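Local structure of DNA polymerase (Pyrobaculum calidifontis, 5MDN) at residues 414-419 with 594-599; 590-595 with 608-613. The protein probably catalyses template-directed DNA synthesis, adding deoxyribonucleotides from their triphosphates to a growing strand and releasing diphosphate, as a family B DNA polymerase. All coordinates share one frame; numbering follows the deposited sequence.

Contact 1: 414-419 with 594-599; sequences SDVLVL and ERVLFT
Ser414 and Arg595 form an antiparallel non-hydrogen-bonded pair with their CA atoms 4.2 Å apart, just where both chains turn a corner, one at Ser414 and Asp415 and the other at Glu594. One backbone bond fastens the corner: Asp415 N gives its hydrogen to Glu594 O at 2.8 Å, and that N-H points almost straight at the oxygen (176°).

The side chains of the pair lie on the same face and complete it with a polar contact. Arg595 NE donates to Ser414 OG at 3.1 Å, the hydroxyl lying at the edge of the guanidinium and in its plane, although the N-H is bent away from the line (136°). Ser414 OG stands beside its own backbone N, and the bend at chi3 of Arg595 (-64°) turns NE onto it. Arg595 CD lies 3.3 Å from the same Ser414 OG, so the hydroxyl meets methylene as well as nitrogen. Beyond this bond, Arg595 NH1 reaches Leu642 O near the end of helix 628-643, and NH2 makes a long ion pair of 3.7 Å with Glu594 OE2. Asp415 turns its carboxylate to Arg610, which OD1 holds in a salt bridge.

Past the corner the contact becomes apolar. Val596 CG2 rests on Val416 CB at 3.9 Å, the two side chains crossing at about a right angle while their strands diverge.

This is a seam between two antiparallel sheets. Strand 416-420 runs on between strands 563-567 and 588-593, with Phe565 also against Val416, whereas strand 595-598 enters the smaller sheet between 411-413 and 605-609, where Leu597 packs on helix 628-643.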
loop_
_atom_site.group_PDB
_atom_site.type_symbol
_atom_site.label_atom_id
_atom_site.label_comp_id
_atom_site.label_asym_id
_atom_site.label_seq_id
_atom_site.Cartn_x
_atom_site.Cartn_y
_atom_site.Cartn_z
ATOM N N SER A 414 29.298 -6.492 -11.502
ATOM C CA SER A 414 29.279 -7.722 -10.720
ATOM C C SER A 414 29.651 -7.438 -9.270
ATOM O O SER A 414 30.499 -6.583 -8.994
ATOM C CB SER A 414 30.238 -8.760 -11.309
ATOM O OG SER A 414 29.860 -9.112 -12.629
ATOM N N ASP A 415 29.011 -8.167 -8.350
ATOM C CA ASP A 415 29.243 -8.042 -6.913
ATOM C C ASP A 415 29.004 -6.618 -6.427
ATOM O O ASP A 415 29.952 -5.842 -6.272
ATOM C CB ASP A 415 30.663 -8.491 -6.552
ATOM C CG ASP A 415 30.882 -9.976 -6.771
ATOM O OD1 ASP A 415 29.925 -10.754 -6.570
ATOM O OD2 ASP A 415 32.010 -10.363 -7.139
ATOM N N VAL A 416 27.748 -6.267 -6.163
ATOM C CA VAL A 416 27.365 -4.905 -5.811
ATOM C C VAL A 416 26.577 -4.936 -4.511
ATOM O O VAL A 416 25.657 -5.747 -4.358
ATOM C CB VAL A 416 26.537 -4.241 -6.929
ATOM C CG1 VAL A 416 26.055 -2.865 -6.497
ATOM C CG2 VAL A 416 27.348 -4.154 -8.213
ATOM N N LEU A 417 26.937 -4.057 -3.579
ATOM C CA LEU A 417 26.199 -3.861 -2.339
ATOM C C LEU A 417 25.425 -2.551 -2.405
ATOM O O LEU A 417 25.958 -1.523 -2.840
ATOM C CB LEU A 417 27.139 -3.845 -1.127
ATOM C CG LEU A 417 27.971 -5.098 -0.851
ATOM C CD1 LEU A 417 28.742 -4.940 0.452
ATOM C CD2 LEU A 417 27.081 -6.326 -0.801
ATOM N N VAL A 418 24.169 -2.594 -1.971
ATOM C CA VAL A 418 23.326 -1.408 -1.867
ATOM C C VAL A 418 23.250 -1.006 -0.400
ATOM O O VAL A 418 22.787 -1.785 0.444
ATOM C CB VAL A 418 21.926 -1.660 -2.448
ATOM C CG1 VAL A 418 21.057 -0.422 -2.285
ATOM C CG2 VAL A 418 22.029 -2.058 -3.911
ATOM N N LEU A 419 23.696 0.207 -0.094
ATOM C CA LEU A 419 23.718 0.711 1.272
ATOM C C LEU A 419 22.509 1.607 1.502
ATOM O O LEU A 419 22.252 2.527 0.717
ATOM C CB LEU A 419 25.013 1.475 1.551
ATOM C CG LEU A 419 26.300 0.649 1.445
ATOM C CD1 LEU A 419 27.534 1.539 1.464
ATOM C CD2 LEU A 419 26.364 -0.386 2.555
ATOM N N GLU A 594 24.631 -10.298 -6.850
ATOM C CA GLU A 594 25.709 -10.963 -7.572
ATOM C C GLU A 594 26.069 -10.196 -8.839
ATOM O O GLU A 594 27.248 -10.099 -9.200
ATOM C CB GLU A 594 25.306 -12.400 -7.900
ATOM C CG GLU A 594 26.409 -13.237 -8.520
ATOM C CD GLU A 594 25.999 -14.685 -8.705
ATOM O OE1 GLU A 594 24.926 -15.069 -8.194
ATOM O OE2 GLU A 594 26.747 -15.440 -9.361
ATOM N N ARG A 595 25.067 -9.650 -9.526
ATOM C CA ARG A 595 25.281 -8.852 -10.723
ATOM C C ARG A 595 24.135 -7.861 -10.867
ATOM O O ARG A 595 23.013 -8.118 -10.425
ATOM C CB ARG A 595 25.418 -9.744 -11.966
ATOM C CG ARG A 595 26.434 -9.239 -12.980
ATOM C CD ARG A 595 27.006 -10.347 -13.860
ATOM N NE ARG A 595 27.771 -11.329 -13.093
ATOM C CZ ARG A 595 27.372 -12.571 -12.837
ATOM N NH1 ARG A 595 26.206 -13.009 -13.290
ATOM N NH2 ARG A 595 28.150 -13.379 -12.130
ATOM N N VAL A 596 24.429 -6.725 -11.498
ATOM C CA VAL A 596 23.476 -5.628 -11.656
ATOM C C VAL A 596 23.589 -5.090 -13.075
ATOM O O VAL A 596 24.688 -5.000 -13.632
ATOM C CB VAL A 596 23.721 -4.494 -10.632
ATOM C CG1 VAL A 596 22.802 -3.308 -10.896
ATOM C CG2 VAL A 596 23.520 -4.993 -9.221
ATOM N N LEU A 597 22.448 -4.738 -13.661
ATOM C CA LEU A 597 22.382 -4.199 -15.015
ATOM C C LEU A 597 21.649 -2.862 -14.987
ATOM O O LEU A 597 20.435 -2.820 -14.763
ATOM C CB LEU A 597 21.685 -5.182 -15.949
ATOM C CG LEU A 597 21.264 -4.644 -17.315
ATOM C CD1 LEU A 597 22.471 -4.241 -18.148
ATOM C CD2 LEU A 597 20.437 -5.692 -18.024
ATOM N N PHE A 598 22.384 -1.778 -15.225
ATOM C CA PHE A 598 21.788 -0.463 -15.426
ATOM C C PHE A 598 21.537 -0.261 -16.915
ATOM O O PHE A 598 22.477 -0.287 -17.718
ATOM C CB PHE A 598 22.693 0.642 -14.882
ATOM C CG PHE A 598 22.558 0.873 -13.402
ATOM C CD1 PHE A 598 23.346 0.179 -12.499
ATOM C CD2 PHE A 598 21.648 1.799 -12.916
ATOM C CE1 PHE A 598 23.224 0.400 -11.137
ATOM C CE2 PHE A 598 21.522 2.025 -11.559
ATOM C CZ PHE A 598 22.310 1.324 -10.667
ATOM N N THR A 599 20.272 -0.063 -17.284
ATOM C CA THR A 599 19.920 0.156 -18.681
ATOM C C THR A 599 20.011 1.624 -19.076
ATOM O O THR A 599 20.384 1.938 -20.213
ATOM C CB THR A 599 18.507 -0.367 -18.961
ATOM O OG1 THR A 599 17.560 0.347 -18.155
ATOM C CG2 THR A 599 18.418 -1.854 -18.644
#

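Contact 2: 590-595 with 608-613; sequences DKDYER and LLRDGR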
loop_
_atom_site.group_PDB
_atom_site.type_symbol
_atom_site.label_atom_id
_atom_site.label_comp_id
_atom_site.label_asym_id
_atom_site.label_seq_id
_atom_site.Cartn_x
_atom_site.Cartn_y
_atom_site.Cartn_z
ATOM N N ASP A 590 21.413 -3.047 2.259
ATOM C CA ASP A 590 20.044 -3.372 1.885
ATOM C C ASP A 590 19.992 -4.594 0.975
ATOM O O ASP A 590 19.203 -5.515 1.209
ATOM C CB ASP A 590 19.382 -2.171 1.203
ATOM C CG ASP A 590 17.875 -2.282 1.163
ATOM O OD1 ASP A 590 17.281 -2.666 2.192
ATOM O OD2 ASP A 590 17.287 -1.991 0.101
ATOM N N LYS A 591 20.828 -4.624 -0.062
ATOM C CA LYS A 591 20.835 -5.725 -1.015
ATOM C C LYS A 591 22.268 -6.125 -1.331
ATOM O O LYS A 591 23.150 -5.269 -1.440
ATOM C CB LYS A 591 20.103 -5.350 -2.311
ATOM C CG LYS A 591 18.617 -5.091 -2.138
ATOM C CD LYS A 591 17.866 -6.362 -1.778
ATOM C CE LYS A 591 16.411 -6.065 -1.452
ATOM N NZ LYS A 591 15.613 -5.815 -2.683
ATOM N N ASP A 592 22.491 -7.429 -1.479
ATOM C CA ASP A 592 23.770 -7.979 -1.926
ATOM C C ASP A 592 23.520 -8.640 -3.277
ATOM O O ASP A 592 23.041 -9.777 -3.341
ATOM C CB ASP A 592 24.335 -8.969 -0.907
ATOM C CG ASP A 592 25.676 -9.548 -1.333
ATOM O OD1 ASP A 592 26.270 -9.040 -2.309
ATOM O OD2 ASP A 592 26.139 -10.512 -0.687
ATOM N N TYR A 593 23.848 -7.930 -4.352
ATOM C CA TYR A 593 23.612 -8.417 -5.703
ATOM C C TYR A 593 24.847 -9.130 -6.241
ATOM O O TYR A 593 25.970 -8.634 -6.103
ATOM C CB TYR A 593 23.239 -7.265 -6.634
ATOM C CG TYR A 593 21.885 -6.647 -6.371
ATOM C CD1 TYR A 593 20.724 -7.404 -6.458
ATOM C CD2 TYR A 593 21.768 -5.300 -6.054
ATOM C CE1 TYR A 593 19.484 -6.838 -6.227
ATOM C CE2 TYR A 593 20.534 -4.726 -5.822
ATOM C CZ TYR A 593 19.396 -5.499 -5.909
ATOM O OH TYR A 593 18.165 -4.930 -5.677
ATOM N N GLU A 594 24.631 -10.298 -6.850
ATOM C CA GLU A 594 25.709 -10.963 -7.572
ATOM C C GLU A 594 26.069 -10.196 -8.839
ATOM O O GLU A 594 27.248 -10.099 -9.200
ATOM C CB GLU A 594 25.306 -12.400 -7.900
ATOM C CG GLU A 594 26.409 -13.237 -8.520
ATOM C CD GLU A 594 25.999 -14.685 -8.705
ATOM O OE1 GLU A 594 24.926 -15.069 -8.194
ATOM O OE2 GLU A 594 26.747 -15.440 -9.361
ATOM N N ARG A 595 25.067 -9.650 -9.526
ATOM C CA ARG A 595 25.281 -8.852 -10.723
ATOM C C ARG A 595 24.135 -7.861 -10.867
ATOM O O ARG A 595 23.013 -8.118 -10.425
ATOM C CB ARG A 595 25.418 -9.744 -11.966
ATOM C CG ARG A 595 26.434 -9.239 -12.980
ATOM C CD ARG A 595 27.006 -10.347 -13.860
ATOM N NE ARG A 595 27.771 -11.329 -13.093
ATOM C CZ ARG A 595 27.372 -12.571 -12.837
ATOM N NH1 ARG A 595 26.206 -13.009 -13.290
ATOM N NH2 ARG A 595 28.150 -13.379 -12.130
ATOM N N LEU A 608 20.560 -9.402 -9.523
ATOM C CA LEU A 608 20.535 -10.833 -9.237
ATOM C C LEU A 608 21.021 -11.044 -7.810
ATOM O O LEU A 608 22.190 -10.789 -7.502
ATOM C CB LEU A 608 21.398 -11.599 -10.238
ATOM C CG LEU A 608 21.594 -13.098 -10.005
ATOM C CD1 LEU A 608 20.263 -13.832 -10.030
ATOM C CD2 LEU A 608 22.546 -13.675 -11.041
ATOM N N LEU A 609 20.126 -11.509 -6.944
ATOM C CA LEU A 609 20.470 -11.764 -5.555
ATOM C C LEU A 609 21.218 -13.088 -5.421
ATOM O O LEU A 609 21.197 -13.940 -6.314
ATOM C CB LEU A 609 19.216 -11.777 -4.681
ATOM C CG LEU A 609 18.421 -10.471 -4.601
ATOM C CD1 LEU A 609 17.054 -10.715 -3.984
ATOM C CD2 LEU A 609 19.192 -9.431 -3.805
ATOM N N ARG A 610 21.896 -13.247 -4.280
ATOM C CA ARG A 610 22.700 -14.443 -4.051
ATOM C C ARG A 610 21.854 -15.711 -4.064
ATOM O O ARG A 610 22.339 -16.772 -4.475
ATOM C CB ARG A 610 23.450 -14.323 -2.724
ATOM C CG ARG A 610 24.426 -13.160 -2.658
ATOM C CD ARG A 610 25.660 -13.416 -3.508
ATOM N NE ARG A 610 26.588 -12.288 -3.483
ATOM C CZ ARG A 610 27.658 -12.181 -4.264
ATOM N NH1 ARG A 610 27.944 -13.138 -5.138
ATOM N NH2 ARG A 610 28.447 -11.119 -4.169
ATOM N N ASP A 611 20.599 -15.628 -3.624
ATOM C CA ASP A 611 19.715 -16.786 -3.632
ATOM C C ASP A 611 19.121 -17.079 -5.005
ATOM O O ASP A 611 18.380 -18.058 -5.144
ATOM C CB ASP A 611 18.590 -16.601 -2.605
ATOM C CG ASP A 611 17.690 -15.421 -2.921
ATOM O OD1 ASP A 611 18.033 -14.621 -3.819
ATOM O OD2 ASP A 611 16.633 -15.292 -2.268
ATOM N N GLY A 612 19.421 -16.262 -6.014
ATOM C CA GLY A 612 18.958 -16.488 -7.366
ATOM C C GLY A 612 17.774 -15.644 -7.790
ATOM O O GLY A 612 17.460 -15.610 -8.987
ATOM N N ARG A 613 17.111 -14.967 -6.857
ATOM C CA ARG A 613 15.971 -14.129 -7.207
ATOM C C ARG A 613 16.425 -12.870 -7.935
ATOM O O ARG A 613 17.354 -12.182 -7.498
ATOM C CB ARG A 613 15.184 -13.746 -5.954
ATOM C CG ARG A 613 14.326 -14.855 -5.377
ATOM C CD ARG A 613 13.588 -14.355 -4.149
ATOM N NE ARG A 613 14.519 -13.940 -3.102
ATOM C CZ ARG A 613 14.255 -13.013 -2.188
ATOM N NH1 ARG A 613 13.082 -12.395 -2.185
ATOM N NH2 ARG A 613 15.166 -12.703 -1.274
#
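Arg610 lays its side chain across Asp592. From CB the first step is CG, which stands beside the backbone N (chi1 -62°) and sits 3.7 Å from Asp592 O. The bend at chi2 (-73°) then carries CD and NE along the Asp592 carboxylate. NE faces both carboxylate oxygens in a salt bridge whose hydrogen bonds are weak: 3.3 Å to Asp592 OD2 and 3.5 Å to Asp592 OD1. The carboxylate carbon lies at the edge of the guanidinium, but the two flat groups are turned 67° apart. At the tip NH1 lies 3.7 Å from Glu594 CG, and Glu594 CA sits over the middle of one guanidinium face; NH2 goes on to a salt bridge with Asp415.

Arg610 lies in the turn of the beta hairpin joining strands 605-609 and 614-617. This type I turn runs from Leu609 to Gly612, closed by Gly612 N on Leu609 O, and Asp611 OD1 takes the N-H of Arg613 in an Asx turn. At the backbone angles of Gly612 a CB would be jammed against the carbonyl O of Asp611, which by itself calls for glycine.

Just before the turn the backbones bond directly. Glu594 N donates to Leu608 O at 2.6 Å, and Leu608 N returns a bond of 2.9 Å to Arg595 O. Leu609 CD2 packs obliquely on the Tyr593 ring, 3.6 Å from CE1, while Lys591 CB lies over a ring face and Tyr593 OH is held by Asp615.

Contacts 1 and 2 meet at the corner at Glu594 and share Glu594 and Arg595, with centres 8 Å apart. Strand 416-420 pairs with 588-593 between them: Val418 O lies 2.6 Å from Asp590 N and Val416 O 2.8 Å from Tyr593 N, both probable hydrogen bonds. Arg610 reaches both contacts, with weak bonds on the Asp592 side. The antiparallel sheet holding strands 416-420 and 588-593 is the palm sheet of family B polymerases, in which the polymerase active site is built. Both contacts lie away from the magnesium bound by Asp7 and Asp363 and from the metal-binding Asp169 and Asp236 of the exonuclease domain.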